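Uncharacterized protein (Mycobacterium tuberculosis, PDB 4Q6U) is of unknown function but is built from three sensor-type domains, one GAF-like and two PAS-like, and probably takes part in signal sensing. Local coordinates at residues B[13-18]-B[79-84]; B[53-58]-B[89-94]; B[243-248]-B[317-322]; B[252-257]-B[325-330]. One frame throughout, in Å; residues are numbered along the deposited sequence.

Interaction 1. Residues B[13-18]-B[79-84]; sequences WLLVET and EPVIMT
The indole of Trp-13 meets the aliphatic part of Glu-79, and two residues further along each segment Leu-15 meets Val-81. CG of Glu-79 lies 4.0 Å from CZ3 of Trp-13 and as near to CH2, so the methylene touches the outer end of the six-membered ring at a slant. The Glu-79 chain bends at chi2 (-65°), and its carboxylate plane stands 73° from the ring. The second contact is purely apolar. CD1 of Leu-15 comes within 4.2 Å of CG2 of Val-81, and the two side chains lie roughly perpendicular. Both are buried, and Met-212 of strand 206-215 packs on both. The Glu-79 end is partly open to solvent, although its CG packs on the buried indole. Strands 14-17 and 74-82 are not neighbours. Strand 88-97 runs between them in the antiparallel sheet of the GAF-like N-terminal region, so the contact is made by side chains over that middle strand. The chemistry is therefore van der Waals contact between carbons, while NE1 of Trp-13 and OE1 of Glu-79 find hydrogen-bond partners outside it, the carbonyl of Pro-103 and the hydroxyl of Ser-64.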
loop_
_atom_site.group_PDB
_atom_site.type_symbol
_atom_site.label_atom_id
_atom_site.label_comp_id
_atom_site.label_asym_id
_atom_site.label_seq_id
_atom_site.Cartn_x
_atom_site.Cartn_y
_atom_site.Cartn_z
ATOM N N TRP B 13 31.752 -7.641 -3.941
ATOM C CA TRP B 13 31.305 -8.858 -4.600
ATOM C C TRP B 13 30.045 -8.558 -5.399
ATOM O O TRP B 13 29.125 -7.924 -4.890
ATOM C CB TRP B 13 31.005 -9.962 -3.583
ATOM C CG TRP B 13 32.195 -10.604 -2.974
ATOM C CD1 TRP B 13 32.830 -10.245 -1.820
ATOM C CD2 TRP B 13 32.893 -11.749 -3.479
ATOM N NE1 TRP B 13 33.889 -11.093 -1.579
ATOM C CE2 TRP B 13 33.950 -12.022 -2.586
ATOM C CE3 TRP B 13 32.731 -12.561 -4.607
ATOM C CZ2 TRP B 13 34.841 -13.079 -2.787
ATOM C CZ3 TRP B 13 33.618 -13.612 -4.803
ATOM C CH2 TRP B 13 34.654 -13.863 -3.894
ATOM N N LEU B 14 29.995 -9.016 -6.641
ATOM C CA LEU B 14 28.774 -8.918 -7.433
ATOM C C LEU B 14 27.991 -10.228 -7.381
ATOM O O LEU B 14 28.536 -11.277 -7.721
ATOM C CB LEU B 14 29.103 -8.583 -8.889
ATOM C CG LEU B 14 29.750 -7.232 -9.149
ATOM C CD1 LEU B 14 29.933 -7.038 -10.639
ATOM C CD2 LEU B 14 28.875 -6.136 -8.546
ATOM N N LEU B 15 26.722 -10.181 -6.979
ATOM C CA LEU B 15 25.891 -11.374 -7.065
ATOM C C LEU B 15 25.156 -11.392 -8.402
ATOM O O LEU B 15 24.383 -10.492 -8.721
ATOM C CB LEU B 15 24.904 -11.455 -5.907
ATOM C CG LEU B 15 24.028 -12.715 -5.853
ATOM C CD1 LEU B 15 24.855 -13.955 -5.554
ATOM C CD2 LEU B 15 22.930 -12.561 -4.813
ATOM N N VAL B 16 25.419 -12.431 -9.182
ATOM C CA VAL B 16 24.856 -12.564 -10.515
ATOM C C VAL B 16 23.883 -13.738 -10.593
ATOM O O VAL B 16 24.250 -14.862 -10.303
ATOM C CB VAL B 16 25.971 -12.757 -11.561
ATOM C CG1 VAL B 16 25.391 -13.207 -12.888
ATOM C CG2 VAL B 16 26.771 -11.470 -11.715
ATOM N N GLU B 17 22.642 -13.457 -10.976
ATOM C CA GLU B 17 21.648 -14.497 -11.211
ATOM C C GLU B 17 21.881 -15.053 -12.612
ATOM O O GLU B 17 21.994 -14.294 -13.579
ATOM C CB GLU B 17 20.228 -13.936 -11.049
ATOM C CG GLU B 17 19.140 -14.978 -10.764
ATOM C CD GLU B 17 18.441 -15.445 -12.024
ATOM O OE1 GLU B 17 19.030 -15.322 -13.121
ATOM O OE2 GLU B 17 17.298 -15.925 -11.921
ATOM N N THR B 18 21.972 -16.375 -12.715
ATOM C CA THR B 18 22.370 -17.016 -13.964
ATOM C C THR B 18 21.327 -17.999 -14.497
ATOM O O THR B 18 21.676 -18.997 -15.124
ATOM C CB THR B 18 23.707 -17.776 -13.799
ATOM O OG1 THR B 18 23.615 -18.695 -12.702
ATOM C CG2 THR B 18 24.848 -16.803 -13.544
ATOM N N GLU B 79 32.349 -17.598 -7.165
ATOM C CA GLU B 79 31.790 -18.530 -6.201
ATOM C C GLU B 79 30.424 -18.958 -6.695
ATOM O O GLU B 79 29.526 -18.122 -6.825
ATOM C CB GLU B 79 31.668 -17.882 -4.818
ATOM C CG GLU B 79 32.989 -17.527 -4.176
ATOM C CD GLU B 79 33.825 -18.745 -3.871
ATOM O OE1 GLU B 79 33.247 -19.791 -3.529
ATOM O OE2 GLU B 79 35.059 -18.657 -3.988
ATOM N N PRO B 80 30.260 -20.253 -6.991
ATOM C CA PRO B 80 28.956 -20.762 -7.415
ATOM C C PRO B 80 27.934 -20.678 -6.284
ATOM O O PRO B 80 28.302 -20.812 -5.116
ATOM C CB PRO B 80 29.257 -22.226 -7.776
ATOM C CG PRO B 80 30.406 -22.575 -6.923
ATOM C CD PRO B 80 31.264 -21.333 -6.934
ATOM N N VAL B 81 26.676 -20.434 -6.629
ATOM C CA VAL B 81 25.600 -20.565 -5.667
ATOM C C VAL B 81 24.744 -21.739 -6.117
ATOM O O VAL B 81 23.979 -21.632 -7.081
ATOM C CB VAL B 81 24.741 -19.301 -5.561
ATOM C CG1 VAL B 81 23.810 -19.408 -4.361
ATOM C CG2 VAL B 81 25.626 -18.070 -5.428
ATOM N N ILE B 82 24.892 -22.864 -5.429
ATOM C CA ILE B 82 24.303 -24.104 -5.902
ATOM C C ILE B 82 23.267 -24.624 -4.924
ATOM O O ILE B 82 23.559 -24.826 -3.746
ATOM C CB ILE B 82 25.384 -25.165 -6.139
ATOM C CG1 ILE B 82 26.448 -24.603 -7.087
ATOM C CG2 ILE B 82 24.762 -26.434 -6.702
ATOM C CD1 ILE B 82 27.617 -25.546 -7.355
HETATM N N MSE B 83 22.051 -24.799 -5.432
HETATM C CA MSE B 83 20.919 -25.307 -4.664
HETATM C C MSE B 83 21.188 -26.756 -4.301
HETATM O O MSE B 83 21.945 -27.427 -4.992
HETATM C CB MSE B 83 19.633 -25.179 -5.478
HETATM C CG MSE B 83 18.370 -25.630 -4.759
HETATM SE SE MSE B 83 18.230 -24.725 -3.049
HETATM C CE MSE B 83 16.657 -25.693 -2.324
ATOM N N THR B 84 20.581 -27.254 -3.232
ATOM C CA THR B 84 20.916 -28.618 -2.798
ATOM C C THR B 84 20.405 -29.717 -3.738
ATOM O O THR B 84 20.685 -30.901 -3.520
ATOM C CB THR B 84 20.397 -28.896 -1.373
ATOM O OG1 THR B 84 19.045 -28.437 -1.252
ATOM C CG2 THR B 84 21.281 -28.167 -0.352
#

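Interaction 2. Residues B[53-58]-B[89-94]; sequences TAIAET and HGVQVW
Val-91 has CG1 anti to its backbone N, which sets CG2 beside that N and toward Thr-58 of helix 48-61. In Thr-58 the methyl CG2 is the branch anti to the backbone N, and OG1 lies beside that N (chi1 -64°). This turns the methyl to the strand and OG1 back to the helix. The two groups meet tip to tip, with CG2 of Thr-58 3.7 Å from CG2 of Val-91. Ile-55, about one helical turn earlier, lies crosswise to Val-93, and its CG1 is 3.7 Å from CG2 of Val-93. Ile-55 also reaches Val-91, CG2 to CG2 at 4.2 Å. The axes of the short segments 53-58 and 89-94 pass 9.2 Å apart, and their directions differ by 139°. The helix thus packs across one face of the sheet, and Val-91 and Val-93 point to it while Gln-92 points away. OG1 of Thr-58 bonds to the carbonyl O of Ala-54 at 2.9 Å, tilted 31° from the carbonyl plane. The backbone N of Thr-58 reaches the same oxygen from the opposite face. OG1 is also hydrogen-bonded to OG1 of Thr-78 on the adjacent strand. The buried hydroxyl is thereby satisfied, and Thr-58 can present a methyl to the hydrophobic helix-sheet interface.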
loop_
_atom_site.group_PDB
_atom_site.type_symbol
_atom_site.label_atom_id
_atom_site.label_comp_id
_atom_site.label_asym_id
_atom_site.label_seq_id
_atom_site.Cartn_x
_atom_site.Cartn_y
_atom_site.Cartn_z
ATOM N N THR B 53 33.613 -14.573 -19.178
ATOM C CA THR B 53 34.271 -15.866 -19.330
ATOM C C THR B 53 34.385 -16.593 -17.990
ATOM O O THR B 53 34.159 -17.802 -17.910
ATOM C CB THR B 53 35.671 -15.698 -19.962
ATOM O OG1 THR B 53 35.530 -15.138 -21.275
ATOM C CG2 THR B 53 36.387 -17.034 -20.064
ATOM N N ALA B 54 34.718 -15.848 -16.941
ATOM C CA ALA B 54 34.826 -16.405 -15.597
ATOM C C ALA B 54 33.502 -17.001 -15.131
ATOM O O ALA B 54 33.464 -18.097 -14.572
ATOM C CB ALA B 54 35.288 -15.340 -14.615
ATOM N N ILE B 55 32.420 -16.266 -15.355
ATOM C CA ILE B 55 31.093 -16.721 -14.951
ATOM C C ILE B 55 30.693 -17.950 -15.769
ATOM O O ILE B 55 30.198 -18.937 -15.224
ATOM C CB ILE B 55 30.036 -15.602 -15.119
ATOM C CG1 ILE B 55 30.350 -14.423 -14.194
ATOM C CG2 ILE B 55 28.624 -16.124 -14.835
ATOM C CD1 ILE B 55 29.484 -13.205 -14.443
ATOM N N ALA B 56 30.935 -17.885 -17.076
ATOM C CA ALA B 56 30.563 -18.960 -17.987
ATOM C C ALA B 56 31.236 -20.274 -17.603
ATOM O O ALA B 56 30.607 -21.336 -17.644
ATOM C CB ALA B 56 30.915 -18.581 -19.422
ATOM N N GLU B 57 32.513 -20.194 -17.230
ATOM C CA GLU B 57 33.272 -21.367 -16.796
ATOM C C GLU B 57 32.760 -21.908 -15.454
ATOM O O GLU B 57 32.701 -23.121 -15.244
ATOM C CB GLU B 57 34.762 -21.031 -16.698
ATOM N N THR B 58 32.387 -21.005 -14.552
ATOM C CA THR B 58 31.857 -21.402 -13.251
ATOM C C THR B 58 30.565 -22.181 -13.426
ATOM O O THR B 58 30.303 -23.144 -12.698
ATOM C CB THR B 58 31.602 -20.184 -12.347
ATOM O OG1 THR B 58 32.846 -19.532 -12.073
ATOM C CG2 THR B 58 30.961 -20.606 -11.030
ATOM N N HIS B 89 22.052 -21.575 -9.095
ATOM C CA HIS B 89 21.128 -20.449 -9.081
ATOM C C HIS B 89 21.819 -19.146 -9.448
ATOM O O HIS B 89 21.188 -18.200 -9.936
ATOM C CB HIS B 89 20.475 -20.298 -7.707
ATOM C CG HIS B 89 19.376 -21.278 -7.455
ATOM N ND1 HIS B 89 18.328 -21.016 -6.595
ATOM C CD2 HIS B 89 19.152 -22.518 -7.950
ATOM C CE1 HIS B 89 17.512 -22.052 -6.571
ATOM N NE2 HIS B 89 17.988 -22.980 -7.386
ATOM N N GLY B 90 23.111 -19.086 -9.175
ATOM C CA GLY B 90 23.859 -17.879 -9.455
ATOM C C GLY B 90 25.345 -18.040 -9.220
ATOM O O GLY B 90 25.819 -19.117 -8.845
ATOM N N VAL B 91 26.068 -16.952 -9.454
ATOM C CA VAL B 91 27.509 -16.893 -9.268
ATOM C C VAL B 91 27.845 -15.565 -8.597
ATOM O O VAL B 91 27.321 -14.520 -8.986
ATOM C CB VAL B 91 28.275 -17.010 -10.617
ATOM C CG1 VAL B 91 29.781 -16.772 -10.425
ATOM C CG2 VAL B 91 28.014 -18.352 -11.276
ATOM N N GLN B 92 28.702 -15.602 -7.584
ATOM C CA GLN B 92 29.162 -14.376 -6.954
ATOM C C GLN B 92 30.546 -14.069 -7.501
ATOM O O GLN B 92 31.387 -14.960 -7.564
ATOM C CB GLN B 92 29.188 -14.513 -5.438
ATOM C CG GLN B 92 28.638 -13.302 -4.718
ATOM C CD GLN B 92 28.334 -13.589 -3.266
ATOM O OE1 GLN B 92 28.587 -14.696 -2.773
ATOM N NE2 GLN B 92 27.787 -12.593 -2.569
ATOM N N VAL B 93 30.770 -12.821 -7.910
ATOM C CA VAL B 93 32.006 -12.458 -8.622
ATOM C C VAL B 93 32.717 -11.259 -7.995
ATOM O O VAL B 93 32.075 -10.277 -7.589
ATOM C CB VAL B 93 31.719 -12.134 -10.106
ATOM C CG1 VAL B 93 33.031 -11.953 -10.896
ATOM C CG2 VAL B 93 30.876 -13.218 -10.736
ATOM N N TRP B 94 34.045 -11.334 -7.932
ATOM C CA TRP B 94 34.856 -10.228 -7.447
ATOM C C TRP B 94 36.071 -10.062 -8.354
ATOM O O TRP B 94 36.682 -11.052 -8.742
ATOM C CB TRP B 94 35.293 -10.472 -6.002
ATOM C CG TRP B 94 36.242 -9.451 -5.481
ATOM C CD1 TRP B 94 35.930 -8.320 -4.784
ATOM C CD2 TRP B 94 37.667 -9.456 -5.617
ATOM N NE1 TRP B 94 37.072 -7.623 -4.477
ATOM C CE2 TRP B 94 38.153 -8.301 -4.977
ATOM C CE3 TRP B 94 38.578 -10.329 -6.216
ATOM C CZ2 TRP B 94 39.511 -7.989 -4.921
ATOM C CZ3 TRP B 94 39.931 -10.015 -6.165
ATOM C CH2 TRP B 94 40.382 -8.857 -5.519
#

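Interaction 3. Residues B[243-248]-B[317-322]; sequences RALVDL and NRIELE
Leu-248 and Arg-318 make the nearer of two contacts. CD1 of Leu-248 lies 4.1 Å from CG of Arg-318, and the side chains cross at about a right angle. Only the aliphatic base of the exposed arginine is used. Its CG is anti to the backbone N (chi1 -175°), and the chain bends at chi3 (75°) as its end leads away from segment 243-248. Deeper in, CD2 of Leu-245 comes to 4.4 Å from CG1 of Ile-319, a light apolar contact between buried residues. The next shell surrounds these groups. The guanidinium of Arg-318 makes a cation-pi contact with Phe-326. Leu-245 packs on Leu-161. Ile-319 packs on Leu-329 and on Gly-235 of the second subunit. Strand 325-333 separates strands 242-246 and 309-320 in the antiparallel sheet of the C-terminal PAS-like region, so Leu-245 and Ile-319 meet across an intervening strand. Leu-248 reaches Arg-318 from just past the end of strand 242-246. Helix 157-165 lies against Leu-245 and Leu-321. On the Glu-320 side, Arg-231 of the second subunit hydrogen-bonds to the Glu-320 carbonyl, so this part of the sheet also borders the dimer interface.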
loop_
_atom_site.group_PDB
_atom_site.type_symbol
_atom_site.label_atom_id
_atom_site.label_comp_id
_atom_site.label_asym_id
_atom_site.label_seq_id
_atom_site.Cartn_x
_atom_site.Cartn_y
_atom_site.Cartn_z
ATOM N N ARG B 243 -6.563 -16.314 10.109
ATOM C CA ARG B 243 -6.710 -16.046 8.678
ATOM C C ARG B 243 -5.470 -16.397 7.869
ATOM O O ARG B 243 -4.347 -16.243 8.343
ATOM C CB ARG B 243 -7.069 -14.583 8.463
ATOM C CG ARG B 243 -8.463 -14.227 9.023
ATOM C CD ARG B 243 -8.658 -12.685 8.974
ATOM N NE ARG B 243 -7.672 -11.998 9.795
ATOM C CZ ARG B 243 -7.534 -10.678 9.841
ATOM N NH1 ARG B 243 -8.329 -9.905 9.113
ATOM N NH2 ARG B 243 -6.608 -10.140 10.620
ATOM N N ALA B 244 -5.690 -16.857 6.639
ATOM C CA ALA B 244 -4.607 -17.296 5.769
ATOM C C ALA B 244 -4.993 -17.095 4.320
ATOM O O ALA B 244 -6.173 -17.033 3.994
ATOM C CB ALA B 244 -4.275 -18.761 6.020
ATOM N N LEU B 245 -3.994 -16.995 3.450
ATOM C CA LEU B 245 -4.251 -17.044 2.023
ATOM C C LEU B 245 -3.940 -18.445 1.538
ATOM O O LEU B 245 -2.957 -19.046 1.971
ATOM C CB LEU B 245 -3.421 -16.015 1.273
ATOM C CG LEU B 245 -3.732 -14.567 1.662
ATOM C CD1 LEU B 245 -2.714 -13.639 1.043
ATOM C CD2 LEU B 245 -5.137 -14.219 1.189
ATOM N N VAL B 246 -4.786 -18.969 0.658
ATOM C CA VAL B 246 -4.596 -20.318 0.139
ATOM C C VAL B 246 -4.784 -20.371 -1.376
ATOM O O VAL B 246 -5.447 -19.507 -1.959
ATOM C CB VAL B 246 -5.571 -21.324 0.795
ATOM C CG1 VAL B 246 -5.564 -21.166 2.308
ATOM C CG2 VAL B 246 -6.980 -21.158 0.235
ATOM N N ASP B 247 -4.179 -21.374 -2.015
ATOM C CA ASP B 247 -4.473 -21.654 -3.413
ATOM C C ASP B 247 -5.814 -22.368 -3.460
ATOM O O ASP B 247 -5.979 -23.447 -2.893
ATOM C CB ASP B 247 -3.367 -22.494 -4.073
ATOM C CG ASP B 247 -3.554 -22.644 -5.587
ATOM O OD1 ASP B 247 -4.703 -22.776 -6.047
ATOM O OD2 ASP B 247 -2.546 -22.637 -6.327
ATOM N N LEU B 248 -6.773 -21.746 -4.133
ATOM C CA LEU B 248 -8.133 -22.262 -4.208
ATOM C C LEU B 248 -8.223 -23.658 -4.837
ATOM O O LEU B 248 -8.950 -24.527 -4.347
ATOM C CB LEU B 248 -9.002 -21.271 -4.983
ATOM C CG LEU B 248 -9.292 -19.997 -4.184
ATOM C CD1 LEU B 248 -10.014 -18.947 -5.024
ATOM C CD2 LEU B 248 -10.107 -20.351 -2.943
ATOM N N ASN B 317 -13.206 -16.377 1.244
ATOM C CA ASN B 317 -13.488 -15.308 0.290
ATOM C C ASN B 317 -12.488 -15.375 -0.853
ATOM O O ASN B 317 -11.358 -15.796 -0.658
ATOM C CB ASN B 317 -13.432 -13.931 0.963
ATOM C CG ASN B 317 -14.613 -13.679 1.893
ATOM O OD1 ASN B 317 -15.601 -13.060 1.505
ATOM N ND2 ASN B 317 -14.511 -14.159 3.125
ATOM N N ARG B 318 -12.905 -14.970 -2.047
ATOM C CA ARG B 318 -11.985 -14.923 -3.176
ATOM C C ARG B 318 -11.287 -13.569 -3.233
ATOM O O ARG B 318 -11.949 -12.540 -3.239
ATOM C CB ARG B 318 -12.723 -15.182 -4.484
ATOM C CG ARG B 318 -11.813 -15.277 -5.688
ATOM C CD ARG B 318 -12.586 -15.666 -6.942
ATOM N NE ARG B 318 -13.367 -14.552 -7.473
ATOM C CZ ARG B 318 -14.215 -14.658 -8.491
ATOM N NH1 ARG B 318 -14.397 -15.830 -9.086
ATOM N NH2 ARG B 318 -14.881 -13.594 -8.916
ATOM N N ILE B 319 -9.959 -13.580 -3.261
ATOM C CA ILE B 319 -9.174 -12.361 -3.401
ATOM C C ILE B 319 -8.553 -12.282 -4.792
ATOM O O ILE B 319 -7.925 -13.228 -5.247
ATOM C CB ILE B 319 -8.042 -12.281 -2.356
ATOM C CG1 ILE B 319 -8.562 -12.584 -0.950
ATOM C CG2 ILE B 319 -7.356 -10.928 -2.409
ATOM C CD1 ILE B 319 -9.782 -11.766 -0.543
ATOM N N GLU B 320 -8.714 -11.150 -5.462
ATOM C CA GLU B 320 -8.108 -10.970 -6.778
ATOM C C GLU B 320 -6.752 -10.285 -6.662
ATOM O O GLU B 320 -6.668 -9.103 -6.317
ATOM C CB GLU B 320 -9.034 -10.159 -7.691
ATOM C CG GLU B 320 -8.577 -10.092 -9.140
ATOM C CD GLU B 320 -9.527 -9.288 -10.019
ATOM O OE1 GLU B 320 -10.687 -9.070 -9.609
ATOM O OE2 GLU B 320 -9.111 -8.870 -11.120
ATOM N N LEU B 321 -5.698 -11.038 -6.966
ATOM C CA LEU B 321 -4.319 -10.588 -6.829
ATOM C C LEU B 321 -3.893 -9.809 -8.063
ATOM O O LEU B 321 -3.255 -8.766 -7.976
ATOM C CB LEU B 321 -3.387 -11.796 -6.620
ATOM C CG LEU B 321 -3.668 -12.658 -5.386
ATOM C CD1 LEU B 321 -2.753 -13.899 -5.349
ATOM C CD2 LEU B 321 -3.520 -11.835 -4.120
ATOM N N GLU B 322 -4.239 -10.363 -9.215
ATOM C CA GLU B 322 -4.025 -9.743 -10.509
ATOM C C GLU B 322 -5.275 -10.044 -11.307
ATOM O O GLU B 322 -6.030 -10.942 -10.932
ATOM C CB GLU B 322 -2.776 -10.305 -11.203
ATOM C CG GLU B 322 -1.474 -10.027 -10.471
ATOM C CD GLU B 322 -0.293 -10.748 -11.097
ATOM O OE1 GLU B 322 -0.509 -11.554 -12.028
ATOM O OE2 GLU B 322 0.848 -10.509 -10.654
#

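Interaction 4. Residues B[252-257]-B[325-330]; sequences TLLKWL and TFAGLV
Leu-257 and Leu-329 meet through their CD1 methyls, which lie 3.5 Å apart. This is tighter than usual van der Waals contact. One side chain runs nearly at right angles to the other. Leu-329 has CG anti to its backbone N (chi1 168°), and although its CB does not point at segment 252-257, the end of the side chain swings nearer to it. The second apolar pair is looser: CD1 of Leu-254 stands 4.3 Å from CB of Ala-327. The small alanine offers a single methyl, and the CB of Leu-254 is directed toward segment 325-330. All four residues are buried.

Further apolar neighbours surround the contact. Leu-254 also packs on Leu-161, Ala-164 and Val-165 of helix 157-165. The leucine pair borders the second subunit, where Ile-232 of that subunit packs on Leu-257 and its Leu-236 packs on Leu-329.

Backbone bonds run to other strands. Leu-254 and Lys-255 both face Leu-245 in a classic beta bulge, and Ala-327 pairs with Ile-319. Strand 242-246 lies between strands 253-256 and 325-333, so the contact is made over it.

Polar links run to other parts of the chain. NZ of the buried Lys-255 forms a salt bridge with Glu-157 and also bonds to the carbonyls of Pro-149 and Glu-152. The carbonyl of Leu-257 accepts from Arg-151. The contact itself is carbon on carbon, which implies that it is held by burial of apolar surface between the sheet, helix 157-165 and the partner chain.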
loop_
_atom_site.group_PDB
_atom_site.type_symbol
_atom_site.label_atom_id
_atom_site.label_comp_id
_atom_site.label_asym_id
_atom_site.label_seq_id
_atom_site.Cartn_x
_atom_site.Cartn_y
_atom_site.Cartn_z
ATOM N N THR B 252 -3.341 -25.329 -1.263
ATOM C CA THR B 252 -1.983 -25.047 -0.831
ATOM C C THR B 252 -1.984 -23.806 0.061
ATOM O O THR B 252 -2.591 -22.788 -0.280
ATOM C CB THR B 252 -1.045 -24.829 -2.028
ATOM O OG1 THR B 252 -0.972 -26.030 -2.804
ATOM C CG2 THR B 252 0.354 -24.442 -1.553
ATOM N N LEU B 253 -1.335 -23.898 1.216
ATOM C CA LEU B 253 -1.261 -22.760 2.129
ATOM C C LEU B 253 -0.187 -21.774 1.661
ATOM O O LEU B 253 0.963 -22.166 1.417
ATOM C CB LEU B 253 -0.973 -23.250 3.545
ATOM C CG LEU B 253 -0.889 -22.216 4.661
ATOM C CD1 LEU B 253 -2.226 -21.519 4.873
ATOM C CD2 LEU B 253 -0.426 -22.904 5.936
ATOM N N LEU B 254 -0.561 -20.502 1.528
ATOM C CA LEU B 254 0.361 -19.491 0.991
ATOM C C LEU B 254 0.941 -18.568 2.056
ATOM O O LEU B 254 2.151 -18.327 2.087
ATOM C CB LEU B 254 -0.338 -18.637 -0.065
ATOM C CG LEU B 254 -1.024 -19.356 -1.224
ATOM C CD1 LEU B 254 -1.795 -18.350 -2.056
ATOM C CD2 LEU B 254 -0.017 -20.127 -2.088
ATOM N N LYS B 255 0.076 -18.037 2.917
ATOM C CA LYS B 255 0.502 -17.031 3.882
ATOM C C LYS B 255 -0.424 -16.952 5.084
ATOM O O LYS B 255 -1.640 -17.004 4.930
ATOM C CB LYS B 255 0.569 -15.648 3.225
ATOM C CG LYS B 255 1.104 -14.576 4.172
ATOM C CD LYS B 255 1.110 -13.220 3.543
ATOM C CE LYS B 255 1.610 -12.186 4.527
ATOM N NZ LYS B 255 3.101 -12.116 4.624
ATOM N N TRP B 256 0.154 -16.814 6.272
ATOM C CA TRP B 256 -0.629 -16.527 7.475
ATOM C C TRP B 256 -0.801 -15.020 7.620
ATOM O O TRP B 256 0.168 -14.279 7.496
ATOM C CB TRP B 256 0.042 -17.087 8.725
ATOM C CG TRP B 256 0.002 -18.583 8.796
ATOM C CD1 TRP B 256 1.040 -19.440 8.593
ATOM C CD2 TRP B 256 -1.143 -19.393 9.079
ATOM N NE1 TRP B 256 0.614 -20.745 8.739
ATOM C CE2 TRP B 256 -0.728 -20.740 9.027
ATOM C CE3 TRP B 256 -2.487 -19.106 9.365
ATOM C CZ2 TRP B 256 -1.597 -21.799 9.260
ATOM C CZ3 TRP B 256 -3.354 -20.164 9.595
ATOM C CH2 TRP B 256 -2.906 -21.494 9.540
ATOM N N LEU B 257 -2.029 -14.579 7.884
ATOM C CA LEU B 257 -2.325 -13.147 8.044
ATOM C C LEU B 257 -2.398 -12.796 9.524
ATOM O O LEU B 257 -2.200 -11.658 9.926
ATOM C CB LEU B 257 -3.626 -12.790 7.334
ATOM C CG LEU B 257 -3.592 -12.942 5.815
ATOM C CD1 LEU B 257 -4.937 -12.583 5.223
ATOM C CD2 LEU B 257 -2.485 -12.085 5.199
ATOM N N THR B 325 -6.549 -13.494 -11.759
ATOM C CA THR B 325 -5.723 -14.304 -10.860
ATOM C C THR B 325 -6.198 -14.186 -9.414
ATOM O O THR B 325 -6.086 -13.126 -8.791
ATOM C CB THR B 325 -4.243 -13.906 -10.926
ATOM O OG1 THR B 325 -3.812 -13.890 -12.290
ATOM C CG2 THR B 325 -3.395 -14.901 -10.143
ATOM N N PHE B 326 -6.709 -15.287 -8.876
ATOM C CA PHE B 326 -7.374 -15.255 -7.582
ATOM C C PHE B 326 -6.722 -16.154 -6.547
ATOM O O PHE B 326 -6.074 -17.145 -6.883
ATOM C CB PHE B 326 -8.841 -15.646 -7.742
ATOM C CG PHE B 326 -9.547 -14.892 -8.827
ATOM C CD1 PHE B 326 -10.032 -13.613 -8.597
ATOM C CD2 PHE B 326 -9.716 -15.453 -10.083
ATOM C CE1 PHE B 326 -10.683 -12.910 -9.598
ATOM C CE2 PHE B 326 -10.366 -14.756 -11.089
ATOM C CZ PHE B 326 -10.850 -13.482 -10.846
ATOM N N ALA B 327 -6.890 -15.783 -5.283
ATOM C CA ALA B 327 -6.452 -16.617 -4.174
ATOM C C ALA B 327 -7.572 -16.684 -3.161
ATOM O O ALA B 327 -8.521 -15.893 -3.224
ATOM C CB ALA B 327 -5.180 -16.067 -3.539
ATOM N N GLY B 328 -7.480 -17.627 -2.228
ATOM C CA GLY B 328 -8.506 -17.747 -1.204
ATOM C C GLY B 328 -8.106 -17.074 0.095
ATOM O O GLY B 328 -7.011 -17.296 0.608
ATOM N N LEU B 329 -8.979 -16.220 0.614
ATOM C CA LEU B 329 -8.815 -15.740 1.972
ATOM C C LEU B 329 -9.627 -16.660 2.860
ATOM O O LEU B 329 -10.854 -16.705 2.762
ATOM C CB LEU B 329 -9.281 -14.295 2.132
ATOM C CG LEU B 329 -9.398 -13.869 3.596
ATOM C CD1 LEU B 329 -8.024 -13.845 4.240
ATOM C CD2 LEU B 329 -10.101 -12.531 3.742
ATOM N N VAL B 330 -8.943 -17.402 3.716
ATOM C CA VAL B 330 -9.614 -18.368 4.561
ATOM C C VAL B 330 -9.535 -17.962 6.024
ATOM O O VAL B 330 -8.471 -17.590 6.502
ATOM C CB VAL B 330 -8.995 -19.777 4.381
ATOM C CG1 VAL B 330 -9.593 -20.729 5.362
ATOM C CG2 VAL B 330 -9.217 -20.272 2.959
#

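Overall arrangement
Interactions 1 and 2 belong to the N-terminal sheet and share strand 88-97, which lies between the two strands of interaction 1 and faces the helix in interaction 2. Their centres are 7 Å apart. Interactions 3 and 4 belong to the C-terminal sheet, with centres 4 Å apart, and both touch the second subunit. The two pairs lie on opposite sides of the chain's centre. Interactions 1, 3 and 4 each link, wholly or partly, strands that are not neighbours, whereas interaction 2 joins a helix to a strand. Interactions 2 and 4 are buried and apolar. Interaction 1 is buried but ends at a partly exposed glutamate, and interaction 3 reaches the surface through an arginine.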